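Side-chain contacts in NRPS (Penicillium fellutanum, PDB 6NKI), which is a nonribosomal peptide synthetase fragment with a Rossmann-type, NADP-binding domain of the male sterility protein family, modelled with NADPH dihydro-nicotinamide-adenine-dinucleotide phosphate bound: residues C260-D265 and D321-I326; T255-C260 and E404-L409. One frame throughout, in Å; residues are numbered along the deposited sequence.

Interaction 1. Residues C260-D265 and D321-I326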
loop_
_atom_site.group_PDB
_atom_site.type_symbol
_atom_site.label_atom_id
_atom_site.label_comp_id
_atom_site.label_asym_id
_atom_site.label_seq_id
_atom_site.Cartn_x
_atom_site.Cartn_y
_atom_site.Cartn_z
ATOM N N CYS A 260 -11.934 22.817 17.651
ATOM C CA CYS A 260 -11.009 22.216 18.620
ATOM C C CYS A 260 -11.663 21.065 19.384
ATOM O O CYS A 260 -11.261 20.738 20.508
ATOM C CB CYS A 260 -10.446 23.266 19.588
ATOM S SG CYS A 260 -9.392 24.541 18.818
ATOM N N SER A 261 -12.681 20.455 18.776
ATOM C CA SER A 261 -13.291 19.238 19.291
ATOM C C SER A 261 -13.710 18.354 18.116
ATOM O O SER A 261 -13.601 18.740 16.944
ATOM C CB SER A 261 -14.473 19.557 20.205
ATOM O OG SER A 261 -15.565 20.097 19.493
ATOM N N TYR A 262 -14.185 17.155 18.442
ATOM C CA TYR A 262 -14.614 16.202 17.430
ATOM C C TYR A 262 -15.627 15.255 18.061
ATOM O O TYR A 262 -15.810 15.233 19.279
ATOM C CB TYR A 262 -13.422 15.427 16.850
ATOM C CG TYR A 262 -12.807 14.460 17.834
ATOM C CD1 TYR A 262 -11.821 14.868 18.727
ATOM C CD2 TYR A 262 -13.213 13.130 17.876
ATOM C CE1 TYR A 262 -11.263 13.973 19.638
ATOM C CE2 TYR A 262 -12.665 12.239 18.780
ATOM C CZ TYR A 262 -11.692 12.660 19.654
ATOM O OH TYR A 262 -11.151 11.749 20.530
ATOM N N ASN A 263 -16.284 14.472 17.210
ATOM C CA ASN A 263 -17.220 13.456 17.674
ATOM C C ASN A 263 -16.463 12.184 18.037
ATOM O O ASN A 263 -15.811 11.571 17.181
ATOM C CB ASN A 263 -18.261 13.173 16.600
ATOM C CG ASN A 263 -19.305 12.182 17.051
ATOM O OD1 ASN A 263 -19.295 11.709 18.187
ATOM N ND2 ASN A 263 -20.202 11.833 16.141
ATOM N N SER A 264 -16.566 11.777 19.301
ATOM C CA SER A 264 -15.823 10.636 19.823
ATOM C C SER A 264 -16.714 9.457 20.192
ATOM O O SER A 264 -16.216 8.476 20.762
ATOM C CB SER A 264 -15.007 11.053 21.050
ATOM O OG SER A 264 -14.362 9.926 21.621
ATOM N N ASP A 265 -18.012 9.521 19.894
ATOM C CA ASP A 265 -18.920 8.464 20.321
ATOM C C ASP A 265 -18.979 7.302 19.346
ATOM O O ASP A 265 -19.749 6.363 19.569
ATOM C CB ASP A 265 -20.326 9.026 20.549
ATOM C CG ASP A 265 -20.398 9.926 21.769
ATOM O OD1 ASP A 265 -19.555 9.744 22.679
ATOM O OD2 ASP A 265 -21.295 10.796 21.822
ATOM N N ASP A 321 -8.819 5.285 15.579
ATOM C CA ASP A 321 -7.510 5.283 14.943
ATOM C C ASP A 321 -7.376 6.460 13.982
ATOM O O ASP A 321 -6.313 7.090 13.890
ATOM C CB ASP A 321 -7.318 3.944 14.224
ATOM C CG ASP A 321 -5.863 3.643 13.891
ATOM O OD1 ASP A 321 -4.963 4.463 14.197
ATOM O OD2 ASP A 321 -5.625 2.557 13.327
ATOM N N PHE A 322 -8.458 6.772 13.260
ATOM C CA PHE A 322 -8.456 7.907 12.338
ATOM C C PHE A 322 -8.164 9.222 13.073
ATOM O O PHE A 322 -7.214 9.943 12.733
ATOM C CB PHE A 322 -9.799 7.948 11.573
ATOM C CG PHE A 322 -10.065 9.263 10.861
ATOM C CD1 PHE A 322 -9.374 9.601 9.708
ATOM C CD2 PHE A 322 -10.988 10.179 11.387
ATOM C CE1 PHE A 322 -9.597 10.816 9.072
ATOM C CE2 PHE A 322 -11.204 11.393 10.774
ATOM C CZ PHE A 322 -10.504 11.705 9.592
ATOM N N TRP A 323 -8.940 9.534 14.113
ATOM C CA TRP A 323 -8.755 10.823 14.775
ATOM C C TRP A 323 -7.415 10.942 15.498
ATOM O O TRP A 323 -6.838 12.037 15.525
ATOM C CB TRP A 323 -9.875 11.106 15.761
ATOM C CG TRP A 323 -11.176 11.447 15.145
ATOM C CD1 TRP A 323 -12.305 10.686 15.135
ATOM C CD2 TRP A 323 -11.480 12.628 14.412
ATOM N NE1 TRP A 323 -13.314 11.344 14.474
ATOM C CE2 TRP A 323 -12.827 12.540 14.016
ATOM C CE3 TRP A 323 -10.748 13.764 14.063
ATOM C CZ2 TRP A 323 -13.456 13.548 13.308
ATOM C CZ3 TRP A 323 -11.376 14.759 13.347
ATOM C CH2 TRP A 323 -12.709 14.642 12.978
ATOM N N LYS A 324 -6.893 9.857 16.089
ATOM C CA LYS A 324 -5.600 10.038 16.732
ATOM C C LYS A 324 -4.525 10.324 15.710
ATOM O O LYS A 324 -3.488 10.893 16.067
ATOM C CB LYS A 324 -5.215 8.856 17.635
ATOM C CG LYS A 324 -5.121 7.482 17.033
ATOM C CD LYS A 324 -4.503 6.490 18.053
ATOM C CE LYS A 324 -5.416 6.099 19.236
ATOM N NZ LYS A 324 -6.558 5.195 18.893
ATOM N N ALA A 325 -4.781 9.996 14.437
ATOM C CA ALA A 325 -3.855 10.308 13.361
ATOM C C ALA A 325 -3.997 11.756 12.917
ATOM O O ALA A 325 -2.993 12.433 12.673
ATOM C CB ALA A 325 -4.083 9.347 12.198
ATOM N N ILE A 326 -5.244 12.232 12.788
ATOM C CA ILE A 326 -5.508 13.664 12.622
ATOM C C ILE A 326 -4.728 14.471 13.665
ATOM O O ILE A 326 -3.914 15.345 13.336
ATOM C CB ILE A 326 -7.026 13.942 12.715
ATOM C CG1 ILE A 326 -7.837 13.316 11.541
ATOM C CG2 ILE A 326 -7.298 15.436 12.942
ATOM C CD1 ILE A 326 -7.560 13.913 10.120
#

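Interaction 2. Residues T255-C260 and E404-L409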
loop_
_atom_site.group_PDB
_atom_site.type_symbol
_atom_site.label_atom_id
_atom_site.label_comp_id
_atom_site.label_asym_id
_atom_site.label_seq_id
_atom_site.Cartn_x
_atom_site.Cartn_y
_atom_site.Cartn_z
ATOM N N THR A 255 -13.373 21.794 10.043
ATOM C CA THR A 255 -14.185 22.500 11.025
ATOM C C THR A 255 -13.953 21.949 12.422
ATOM O O THR A 255 -14.169 22.658 13.416
ATOM C CB THR A 255 -15.678 22.415 10.674
ATOM O OG1 THR A 255 -16.172 21.093 10.911
ATOM C CG2 THR A 255 -15.900 22.764 9.201
ATOM N N ALA A 256 -13.520 20.690 12.508
ATOM C CA ALA A 256 -13.098 20.151 13.792
ATOM C C ALA A 256 -11.858 20.875 14.292
ATOM O O ALA A 256 -11.669 21.027 15.505
ATOM C CB ALA A 256 -12.851 18.649 13.669
ATOM N N MET A 257 -11.024 21.350 13.364
ATOM C CA MET A 257 -9.859 22.157 13.710
ATOM C C MET A 257 -10.248 23.488 14.350
ATOM O O MET A 257 -9.622 23.922 15.323
ATOM C CB MET A 257 -9.036 22.400 12.451
ATOM C CG MET A 257 -8.322 21.164 11.947
ATOM S SD MET A 257 -7.679 21.317 10.279
ATOM C CE MET A 257 -6.472 22.643 10.495
ATOM N N THR A 258 -11.257 24.164 13.798
ATOM C CA THR A 258 -11.660 25.470 14.303
ATOM C C THR A 258 -12.488 25.346 15.568
ATOM O O THR A 258 -12.430 26.222 16.430
ATOM C CB THR A 258 -12.456 26.218 13.238
ATOM O OG1 THR A 258 -13.667 25.500 12.967
ATOM C CG2 THR A 258 -11.637 26.339 11.942
ATOM N N THR A 259 -13.246 24.259 15.680
ATOM C CA THR A 259 -13.991 23.921 16.882
ATOM C C THR A 259 -13.100 23.372 17.996
ATOM O O THR A 259 -13.467 23.472 19.175
ATOM C CB THR A 259 -15.097 22.924 16.502
ATOM O OG1 THR A 259 -16.060 23.587 15.672
ATOM C CG2 THR A 259 -15.795 22.375 17.694
ATOM N N CYS A 260 -11.934 22.817 17.651
ATOM C CA CYS A 260 -11.009 22.216 18.620
ATOM C C CYS A 260 -11.663 21.065 19.384
ATOM O O CYS A 260 -11.261 20.738 20.508
ATOM C CB CYS A 260 -10.446 23.266 19.588
ATOM S SG CYS A 260 -9.392 24.541 18.818
ATOM N N GLU A 404 -1.319 17.060 8.701
ATOM C CA GLU A 404 -0.149 17.927 8.817
ATOM C C GLU A 404 -0.092 18.963 7.695
ATOM O O GLU A 404 0.520 20.022 7.864
ATOM C CB GLU A 404 1.122 17.078 8.827
ATOM C CG GLU A 404 2.419 17.885 8.877
ATOM C CD GLU A 404 3.670 17.033 9.068
ATOM O OE1 GLU A 404 3.554 15.792 9.164
ATOM O OE2 GLU A 404 4.774 17.619 9.135
ATOM N N TYR A 405 -0.712 18.681 6.548
ATOM C CA TYR A 405 -0.768 19.676 5.481
ATOM C C TYR A 405 -1.722 20.806 5.837
ATOM O O TYR A 405 -1.359 21.986 5.771
ATOM C CB TYR A 405 -1.200 19.041 4.161
ATOM C CG TYR A 405 -1.498 20.074 3.095
ATOM C CD1 TYR A 405 -0.477 20.738 2.438
ATOM C CD2 TYR A 405 -2.807 20.403 2.766
ATOM C CE1 TYR A 405 -0.744 21.688 1.473
ATOM C CE2 TYR A 405 -3.085 21.353 1.799
ATOM C CZ TYR A 405 -2.048 21.994 1.154
ATOM O OH TYR A 405 -2.307 22.943 0.187
ATOM N N LEU A 406 -2.970 20.460 6.159
ATOM C CA LEU A 406 -3.932 21.478 6.550
ATOM C C LEU A 406 -3.365 22.342 7.670
ATOM O O LEU A 406 -3.336 23.575 7.571
ATOM C CB LEU A 406 -5.254 20.820 6.959
ATOM C CG LEU A 406 -6.009 20.123 5.810
ATOM C CD1 LEU A 406 -7.254 19.390 6.305
ATOM C CD2 LEU A 406 -6.368 21.104 4.702
ATOM N N ALA A 407 -2.844 21.704 8.719
ATOM C CA ALA A 407 -2.199 22.448 9.798
ATOM C C ALA A 407 -1.083 23.359 9.288
ATOM O O ALA A 407 -0.774 24.369 9.931
ATOM C CB ALA A 407 -1.664 21.479 10.853
ATOM N N SER A 408 -0.468 23.026 8.146
ATOM C CA SER A 408 0.545 23.909 7.567
ATOM C C SER A 408 -0.065 25.251 7.199
ATOM O O SER A 408 0.509 26.308 7.481
ATOM C CB SER A 408 1.179 23.271 6.326
ATOM O OG SER A 408 1.777 22.025 6.631
ATOM N N LEU A 409 -1.230 25.224 6.556
ATOM C CA LEU A 409 -1.897 26.432 6.101
ATOM C C LEU A 409 -2.962 26.923 7.081
ATOM O O LEU A 409 -3.567 27.976 6.841
ATOM C CB LEU A 409 -2.502 26.195 4.706
ATOM C CG LEU A 409 -3.530 25.079 4.470
ATOM C CD1 LEU A 409 -4.977 25.506 4.806
ATOM C CD2 LEU A 409 -3.453 24.601 3.037
#

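Interaction 1. Residues C260-D265 and D321-I326
Two different first torsions bring Tyr262 and Trp323 together: the tyrosine CG sits between its backbone N and carbonyl carbon (chi1 70°), which turns the ring across the strand and lays it against the indole, whereas the tryptophan CG lies beside its own N, anti to the carbonyl carbon (chi1 -73°), which sends the indole out from the helix. The two side chains slide past each other in opposite directions, and their rings overlap in a face-to-face stack. The phenol ring lies against the five-membered ring, with centroids 4.5 Å apart and planes inclined by 29°; Tyr262 CD2 approaches Trp323 CD1 to 3.8 Å. At the root of the tyrosine, CB stands over the six-membered ring of Trp323, 3.9 Å from its centroid and almost on its normal, a CH-pi contact. One indole face is thus shared between a ring and a methylene, while Phe322 CE2 lies over the opposite face. Asn263 O passes 3.7 Å from Trp323 NE1, and no hydrogen bond joins the segments. The asparagine side chain instead closes an Asx turn, its OD1 accepting Asp265 N at 3.1 Å, and its ND2 donates to Gly371 O. Strand 261-263 runs parallel to strand 335-337 in a two-stranded sheet, and the stack fastens that sheet to helix 319-330, whose Phe322 and Ile326 pack in turn on helices 248-259 and 389-410.

Interaction 2. Residues T255-C260 and E404-L409
Between residues 255-260 and 404-409 the backbones come nearest at Met257 and Ala407, their CA atoms 8.6 Å apart, a separation that leaves the bridging to side chains. Met257 does most of it. Its chain leaves beside the backbone N, extends through chi2 and then bends at chi3 (63°), turning the terminal methyl toward the backbone of the second helix. The thioether sulfur SD rests 4.1 Å from Leu406 CB, and the methyl CE comes equally near Ala407 N. The leucine is met most closely at CB, the root of its side chain, and the two side chains cross at about a right angle. Away from the interface, hydroxyls are bound back to their own helices. Thr258 OG1 donates to Thr255 O at 2.9 Å, reaching that carbonyl from the same face of its plane as Thr259 N, and also bonds to Gln349; Ser408 OG donates to Glu404 O at 2.7 Å, on a lone pair in the carbonyl plane. Leu330 of helix 319-330 touches both Met257 and Ala407, so a third helix shares the junction. Met257 contributes just over half of the surface buried between the segments. With no hydrogen bond or salt bridge across it, the contact joins the two helices through van der Waals packing alone: no directional bond fixes their register here, and the fit depends on shape.

How the interactions relate
Interactions 1 and 2, with centres 12 Å apart, differ in burial and in chemistry. Interaction 1 is a buried meeting of strand and helix, built from aromatic faces; interaction 2 is partly buried, joins two helices through aliphatic and thioether groups, and covers less surface (99 against 147 Å²). Helix 248-259 leads directly into strand 261-263, with Cys260, at positive phi, as the residue of the turn belonging to both. Ala256 links them physically, its CB lying 4.1 Å from Trp323 CH2 and also packing by Ser261 O. Helix 319-330 packs at both places. On helix 389-410, Glu404, which does not itself meet residues 255-260, packs on Asn45 of the second subunit.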